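Local coordinates for serine-tRNA ligase (Naegleria fowleri, PDB 6BLJ), which probably catalyses the ATP-dependent attachment of serine to its cognate tRNA by way of a seryl-adenylate, and holds AMP in its class II active site, at residues 22-25 with 26-29; 67-70 with 71-75; 414-417 with 418-422. One frame throughout, in Å; residues are numbered along the deposited sequence.

Contact 1. Residues 22-25 with 26-29; sequences NPEI and IRES
The guanidinium of R27 has the carbonyl oxygen of P23 over one face and the carboxylate of E24 at its edge, a local meeting in the first turns of helix 23-32. At that edge R27 NH1 donates to E24 OE1 over 2.9 Å, a salt bridge in which the oxygen lies 17° out of the guanidinium plane and is approached nearly along its own C-O axis. The two side chains cross at about a right angle, while their flat ends are turned only 32° against each other. E24 reaches this edge because CG stands anti to the backbone N (chi1 -175°) and the chain then bends at chi2, whereas R27 runs extended from CG to NE. P23 CB, 4.1 Å from R27 NH2, adds a carbon contact.

The backbone supplies the frame. P23 O accepts R27 N at 3.0 Å, and I26 N adds a weak bond to the same oxygen. E24 O takes E28 N at 2.8 Å, and I25 O takes S29 N at 3.0 Å. I26, its CB turned away from residues 22-25, packs on V40, F15 and I150, which sets the helix against helix 38-76 and neighbouring loops.

Both charged groups are shared with other partners: R27 NH2 also pairs with D41, and E24 OE2 with R31. In one of two conformers of E28, OE2 comes 4.2 Å from E24 OE2, a doubtful approach; R31, paired with both acids there, would probably offset the like charges. The firmer implication concerns R27, which pairs with E24 on its own helix and with D41 on helix 38-76 and so forms an ionic link between the two.

Contact 2. Residues 67-70 with 71-75; sequences ISKE and VGNRM
E70 and R74, one helical turn apart, form an i to i+4 salt bridge near the end of helix 38-76. This helix pairs with helix 114-147 in the long helical arm of the N-terminal domain, which in seryl-tRNA synthetases binds tRNA.

The firm part is the side of the helix that carries this pair. R74 NE donates to E70 OE2 over 2.8 Å with an N-H...O angle of 162°. The oxygen lies in the guanidinium plane, at its edge, and uses the lone pair anti to its partner oxygen; the carboxylate plane stands 88° to the guanidinium. E70 gets there with CG anti to the backbone N (chi1 173°) and a bend at the next bond, while R74 extends from CG to NE. The other guanidinium nitrogens are occupied too, NH1 by L112 O and NH2 by L109 O, so the arginine ties this helix to the segment leading into helix 114-147. Beside it I67 CG2 meets V71 CG2 at 4.1 Å, and I67 also touches F99. Beneath these side chains V71 N bonds to I67 O at 2.9 Å.

The exposed side is looser. S68 is turned away, its OG bonded back to T64 O and G65 O; G72 offers only its backbone, its N reaching S68 O at 2.8 Å. K69 and N73 cross at an angle, K69 NZ coming 3.3 Å from N73 ND2, two donors that cannot bond each other.

Water 1 completes the ionic pair: it donates to E70 OE2 at 2.7 Å and accepts from R74 NH2 at 2.7 Å.

Contact 3. Residues 414-417 with 418-422; sequences TDYQ and TRRLE
R420 lies flat on the ring of Y416, guanidinium and ring centres 3.5 Å apart and planes 10° from parallel, a stacked cation-pi pair. R420 NH1 bonds to Y416 O at the guanidinium edge (2.9 Å); NH2 makes a weak bond to L148 O, but at 3.2 Å is poorly angled for Y416 OH. Within these residues Y416 O is thus taken by a side-chain N-H, where a regular helix would use R420 N.

D415 CG sits between its backbone N and carbonyl carbon (chi1 66°), bringing OD1 to the edge of the R419 guanidinium. In this salt bridge R419 NE meets OD1 at 3.2 Å from above the carboxylate, 64° out of its plane, while NH2 bonds weakly to OD2. D415 O accepts R419 N at 3.0 Å, and Q417 O accepts L421 N at 2.9 Å. Elsewhere T418 OG1 donates to C438 O on strand 436-447, Q417 NE2 to K257 O, and T414 OG1 meets N152 ND2.

This weakly bonded helix 416-421, closed by a Schellman motif at E422, follows strand 404-412 of the class II core. Both arginine charges are thus met locally, R419 by the D415 carboxylate, R420 by the Y416 ring and carbonyl.

Overall arrangement
From the N terminus the chain meets contact 1 in helix 23-32, contact 2 in helix 38-76, which follows directly, and contact 3 much later in helix 416-421. Each pairs adjoining segments, so none closes a long loop; they run in series, and none nests in or crosses another. Contact 1 joins helix 23-32 to helix 38-76, contact 2 joins helix 38-76 to the approach to helix 114-147, and contact 3 sits against strand 436-447 of the catalytic core. The centres of contacts 1 and 2 are 52 Å apart, those of contacts 1 and 3 about 20 Å. Contact 1 therefore marks the arm's base beside the core, contact 2 its far end.

Contact 1. Residues 22-25 with 26-29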
loop_
_atom_site.group_PDB
_atom_site.type_symbol
_atom_site.label_atom_id
_atom_site.label_comp_id
_atom_site.label_asym_id
_atom_site.label_seq_id
_atom_site.Cartn_x
_atom_site.Cartn_y
_atom_site.Cartn_z
ATOM N N ASN A 22 -9.565 -38.522 0.686
ATOM C CA ASN A 22 -9.808 -38.486 2.123
ATOM C C ASN A 22 -10.025 -37.043 2.569
ATOM O O ASN A 22 -9.102 -36.414 3.109
ATOM C CB ASN A 22 -8.631 -39.111 2.879
ATOM C CG ASN A 22 -8.979 -39.472 4.312
ATOM O OD1 ASN A 22 -9.911 -38.920 4.895
ATOM N ND2 ASN A 22 -8.224 -40.403 4.886
ATOM N N PRO A 23 -11.204 -36.467 2.318
ATOM C CA PRO A 23 -11.401 -35.042 2.628
ATOM C C PRO A 23 -11.294 -34.713 4.105
ATOM O O PRO A 23 -10.989 -33.564 4.444
ATOM C CB PRO A 23 -12.808 -34.750 2.082
ATOM C CG PRO A 23 -13.463 -36.080 1.944
ATOM C CD PRO A 23 -12.375 -37.059 1.648
ATOM N N GLU A 24 -11.525 -35.680 4.999
ATOM C CA GLU A 24 -11.416 -35.389 6.428
ATOM C C GLU A 24 -9.989 -35.011 6.814
ATOM O O GLU A 24 -9.783 -34.230 7.752
ATOM C CB GLU A 24 -11.905 -36.588 7.253
ATOM C CG GLU A 24 -11.939 -36.318 8.748
ATOM C CD GLU A 24 -12.894 -35.202 9.127
ATOM O OE1 GLU A 24 -13.826 -34.911 8.348
ATOM O OE2 GLU A 24 -12.692 -34.591 10.194
ATOM N N ILE A 25 -9.000 -35.517 6.083
ATOM C CA ILE A 25 -7.620 -35.094 6.302
ATOM C C ILE A 25 -7.485 -33.596 6.066
ATOM O O ILE A 25 -6.785 -32.892 6.806
ATOM C CB ILE A 25 -6.680 -35.903 5.388
ATOM C CG1 ILE A 25 -6.525 -37.318 5.928
ATOM C CG2 ILE A 25 -5.301 -35.243 5.267
ATOM C CD1 ILE A 25 -5.804 -38.217 4.987
ATOM N N ILE A 26 -8.161 -33.085 5.034
ATOM C CA ILE A 26 -8.104 -31.661 4.725
ATOM C C ILE A 26 -8.875 -30.853 5.763
ATOM O O ILE A 26 -8.457 -29.750 6.144
ATOM C CB ILE A 26 -8.631 -31.401 3.303
ATOM C CG1 ILE A 26 -8.077 -32.446 2.328
ATOM C CG2 ILE A 26 -8.241 -29.992 2.853
ATOM C CD1 ILE A 26 -8.624 -32.337 0.898
ATOM N N ARG A 27 -10.020 -31.370 6.226
ATOM C CA ARG A 27 -10.743 -30.672 7.285
ATOM C C ARG A 27 -9.899 -30.598 8.549
ATOM O O ARG A 27 -9.810 -29.541 9.186
ATOM C CB ARG A 27 -12.077 -31.361 7.573
ATOM C CG ARG A 27 -13.083 -31.203 6.450
ATOM C CD ARG A 27 -14.471 -31.674 6.857
ATOM N NE ARG A 27 -15.279 -31.969 5.681
ATOM C CZ ARG A 27 -15.406 -33.183 5.153
ATOM N NH1 ARG A 27 -14.794 -34.222 5.709
ATOM N NH2 ARG A 27 -16.152 -33.355 4.077
ATOM N N GLU A 28 -9.256 -31.710 8.903
ATOM C CA GLU A 28 -8.407 -31.725 10.086
ATOM C C GLU A 28 -7.242 -30.750 9.944
ATOM O O GLU A 28 -6.880 -30.067 10.909
ATOM C CB GLU A 28 -7.905 -33.147 10.351
ATOM C CG GLU A 28 -7.310 -33.350 11.742
ATOM C CD GLU A 28 -8.313 -33.091 12.864
ATOM O OE1 GLU A 28 -7.888 -32.630 13.942
ATOM O OE2 GLU A 28 -9.521 -33.351 12.669
ATOM N N SER A 29 -6.651 -30.656 8.747
ATOM C CA SER A 29 -5.565 -29.698 8.538
ATOM C C SER A 29 -6.071 -28.269 8.695
ATOM O O SER A 29 -5.394 -27.423 9.294
ATOM C CB SER A 29 -4.924 -29.905 7.158
ATOM O OG SER A 29 -3.812 -29.038 6.938
#

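Contact 2. Residues 67-70 with 71-75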
loop_
_atom_site.group_PDB
_atom_site.type_symbol
_atom_site.label_atom_id
_atom_site.label_comp_id
_atom_site.label_asym_id
_atom_site.label_seq_id
_atom_site.Cartn_x
_atom_site.Cartn_y
_atom_site.Cartn_z
ATOM N N ILE A 67 -28.672 -37.143 -34.845
ATOM C CA ILE A 67 -29.186 -36.465 -36.031
ATOM C C ILE A 67 -28.479 -36.987 -37.279
ATOM O O ILE A 67 -29.122 -37.292 -38.291
ATOM C CB ILE A 67 -29.030 -34.937 -35.898
ATOM C CG1 ILE A 67 -29.938 -34.375 -34.792
ATOM C CG2 ILE A 67 -29.332 -34.263 -37.237
ATOM C CD1 ILE A 67 -29.668 -32.898 -34.466
ATOM N N SER A 68 -27.145 -37.093 -37.230
ATOM C CA SER A 68 -26.412 -37.486 -38.434
ATOM C C SER A 68 -26.755 -38.905 -38.863
ATOM O O SER A 68 -26.792 -39.191 -40.064
ATOM C CB SER A 68 -24.903 -37.348 -38.208
ATOM O OG SER A 68 -24.533 -37.871 -36.951
ATOM N N LYS A 69 -27.025 -39.798 -37.904
ATOM C CA LYS A 69 -27.430 -41.157 -38.262
ATOM C C LYS A 69 -28.784 -41.157 -38.963
ATOM O O LYS A 69 -28.973 -41.867 -39.962
ATOM C CB LYS A 69 -27.472 -42.063 -37.029
ATOM C CG LYS A 69 -28.077 -43.446 -37.325
ATOM C CD LYS A 69 -27.254 -44.591 -36.748
ATOM C CE LYS A 69 -27.891 -45.947 -37.066
ATOM N NZ LYS A 69 -28.080 -46.188 -38.538
ATOM N N GLU A 70 -29.727 -40.343 -38.474
ATOM C CA GLU A 70 -31.026 -40.255 -39.133
ATOM C C GLU A 70 -30.885 -39.657 -40.521
ATOM O O GLU A 70 -31.481 -40.159 -41.486
ATOM C CB GLU A 70 -31.998 -39.427 -38.285
ATOM C CG GLU A 70 -33.343 -39.131 -38.957
ATOM C CD GLU A 70 -34.154 -40.384 -39.276
ATOM O OE1 GLU A 70 -33.854 -41.468 -38.726
ATOM O OE2 GLU A 70 -35.107 -40.275 -40.078
ATOM N N VAL A 71 -30.081 -38.597 -40.648
ATOM C CA VAL A 71 -29.814 -38.022 -41.965
ATOM C C VAL A 71 -29.179 -39.063 -42.878
ATOM O O VAL A 71 -29.533 -39.176 -44.060
ATOM C CB VAL A 71 -28.925 -36.769 -41.840
ATOM C CG1 VAL A 71 -28.542 -36.257 -43.230
ATOM C CG2 VAL A 71 -29.627 -35.687 -41.020
ATOM N N GLY A 72 -28.239 -39.850 -42.341
ATOM C CA GLY A 72 -27.591 -40.875 -43.148
ATOM C C GLY A 72 -28.553 -41.941 -43.639
ATOM O O GLY A 72 -28.469 -42.388 -44.792
ATOM N N ASN A 73 -29.476 -42.373 -42.775
ATOM C CA ASN A 73 -30.456 -43.372 -43.197
ATOM C C ASN A 73 -31.398 -42.806 -44.256
ATOM O O ASN A 73 -31.779 -43.509 -45.204
ATOM C CB ASN A 73 -31.244 -43.887 -41.988
ATOM C CG ASN A 73 -30.397 -44.735 -41.045
ATOM O OD1 ASN A 73 -29.459 -45.414 -41.464
ATOM N ND2 ASN A 73 -30.736 -44.705 -39.766
ATOM N N ARG A 74 -31.779 -41.532 -44.115
ATOM C CA ARG A 74 -32.664 -40.911 -45.096
ATOM C C ARG A 74 -31.990 -40.814 -46.460
ATOM O O ARG A 74 -32.632 -41.054 -47.491
ATOM C CB ARG A 74 -33.115 -39.531 -44.609
ATOM C CG ARG A 74 -34.131 -39.566 -43.456
ATOM C CD ARG A 74 -34.609 -38.163 -43.080
ATOM N NE ARG A 74 -35.425 -38.148 -41.866
ATOM C CZ ARG A 74 -36.114 -37.090 -41.442
ATOM N NH1 ARG A 74 -36.086 -35.958 -42.136
ATOM N NH2 ARG A 74 -36.827 -37.156 -40.324
ATOM N N MET A 75 -30.691 -40.493 -46.490
ATOM C CA MET A 75 -29.994 -40.387 -47.770
ATOM C C MET A 75 -29.883 -41.749 -48.460
ATOM O O MET A 75 -30.024 -41.842 -49.683
ATOM C CB MET A 75 -28.607 -39.772 -47.565
ATOM C CG MET A 75 -28.601 -38.408 -46.861
ATOM S SD MET A 75 -29.679 -37.137 -47.587
ATOM C CE MET A 75 -28.980 -35.669 -46.822
HETATM O O HOH W 1 -37.397 -39.410 -38.996
#

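Contact 3. Residues 414-417 with 418-422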
loop_
_atom_site.group_PDB
_atom_site.type_symbol
_atom_site.label_atom_id
_atom_site.label_comp_id
_atom_site.label_asym_id
_atom_site.label_seq_id
_atom_site.Cartn_x
_atom_site.Cartn_y
_atom_site.Cartn_z
ATOM N N THR A 414 6.602 -28.881 0.933
ATOM C CA THR A 414 6.320 -29.978 0.003
ATOM C C THR A 414 6.052 -29.430 -1.395
ATOM O O THR A 414 6.915 -28.728 -1.937
ATOM C CB THR A 414 5.197 -30.897 0.526
ATOM O OG1 THR A 414 3.938 -30.222 0.612
ATOM C CG2 THR A 414 5.576 -31.441 1.905
ATOM N N ASP A 415 4.885 -29.703 -1.998
ATOM C CA ASP A 415 4.666 -29.274 -3.381
ATOM C C ASP A 415 3.709 -28.088 -3.497
ATOM O O ASP A 415 3.177 -27.833 -4.583
ATOM C CB ASP A 415 4.215 -30.447 -4.263
ATOM C CG ASP A 415 2.847 -31.006 -3.902
ATOM O OD1 ASP A 415 2.095 -30.397 -3.104
ATOM O OD2 ASP A 415 2.534 -32.099 -4.431
ATOM N N TYR A 416 3.499 -27.342 -2.408
ATOM C CA TYR A 416 2.580 -26.209 -2.464
ATOM C C TYR A 416 3.034 -25.174 -3.490
ATOM O O TYR A 416 2.234 -24.713 -4.314
ATOM C CB TYR A 416 2.448 -25.573 -1.078
ATOM C CG TYR A 416 1.484 -24.408 -0.998
ATOM C CD1 TYR A 416 1.906 -23.132 -1.332
ATOM C CD2 TYR A 416 0.169 -24.573 -0.554
ATOM C CE1 TYR A 416 1.059 -22.054 -1.257
ATOM C CE2 TYR A 416 -0.693 -23.479 -0.464
ATOM C CZ TYR A 416 -0.225 -22.222 -0.825
ATOM O OH TYR A 416 -1.021 -21.106 -0.775
ATOM N N GLN A 417 4.316 -24.784 -3.451
ATOM C CA GLN A 417 4.816 -23.772 -4.381
ATOM C C GLN A 417 5.225 -24.364 -5.721
ATOM O O GLN A 417 5.105 -23.686 -6.748
ATOM C CB GLN A 417 6.008 -23.011 -3.779
ATOM C CG GLN A 417 5.997 -21.495 -4.096
ATOM C CD GLN A 417 4.815 -20.769 -3.440
ATOM O OE1 GLN A 417 4.590 -20.898 -2.238
ATOM N NE2 GLN A 417 4.058 -20.003 -4.234
ATOM N N THR A 418 5.758 -25.592 -5.732
ATOM C CA THR A 418 6.137 -26.198 -7.003
ATOM C C THR A 418 4.923 -26.390 -7.901
ATOM O O THR A 418 5.059 -26.375 -9.131
ATOM C CB THR A 418 6.838 -27.544 -6.790
ATOM O OG1 THR A 418 5.967 -28.423 -6.082
ATOM C CG2 THR A 418 8.139 -27.376 -6.002
ATOM N N ARG A 419 3.740 -26.609 -7.314
ATOM C CA ARG A 419 2.508 -26.625 -8.109
ATOM C C ARG A 419 2.272 -25.285 -8.796
ATOM O O ARG A 419 1.978 -25.223 -9.993
ATOM C CB ARG A 419 1.311 -26.968 -7.227
ATOM C CG ARG A 419 1.123 -28.446 -6.998
ATOM C CD ARG A 419 -0.027 -28.729 -6.043
ATOM N NE ARG A 419 0.081 -30.093 -5.542
ATOM C CZ ARG A 419 -0.392 -31.157 -6.189
ATOM N NH1 ARG A 419 -1.017 -31.009 -7.353
ATOM N NH2 ARG A 419 -0.244 -32.367 -5.671
ATOM N N ARG A 420 2.392 -24.196 -8.042
ATOM C CA ARG A 420 2.117 -22.878 -8.597
ATOM C C ARG A 420 3.180 -22.459 -9.605
ATOM O O ARG A 420 2.889 -21.681 -10.522
ATOM C CB ARG A 420 1.992 -21.873 -7.450
ATOM C CG ARG A 420 0.775 -22.154 -6.575
ATOM C CD ARG A 420 0.875 -21.520 -5.184
ATOM N NE ARG A 420 -0.430 -21.497 -4.517
ATOM C CZ ARG A 420 -1.020 -22.555 -3.960
ATOM N NH1 ARG A 420 -0.426 -23.745 -3.964
ATOM N NH2 ARG A 420 -2.207 -22.424 -3.383
ATOM N N LEU A 421 4.401 -22.974 -9.465
ATOM C CA LEU A 421 5.512 -22.674 -10.355
ATOM C C LEU A 421 5.701 -23.729 -11.440
ATOM O O LEU A 421 6.579 -23.570 -12.295
ATOM C CB LEU A 421 6.805 -22.528 -9.540
ATOM C CG LEU A 421 6.949 -21.289 -8.644
ATOM C CD1 LEU A 421 8.030 -21.507 -7.600
ATOM C CD2 LEU A 421 7.294 -20.096 -9.513
ATOM N N GLU A 422 4.911 -24.797 -11.408
ATOM C CA GLU A 422 4.998 -25.917 -12.355
ATOM C C GLU A 422 6.407 -26.518 -12.388
ATOM O O GLU A 422 6.985 -26.760 -13.451
ATOM C CB GLU A 422 4.548 -25.485 -13.750
ATOM C CG GLU A 422 3.085 -25.067 -13.805
ATOM C CD GLU A 422 2.598 -24.831 -15.221
ATOM O OE1 GLU A 422 2.707 -25.764 -16.043
ATOM O OE2 GLU A 422 2.127 -23.713 -15.519
#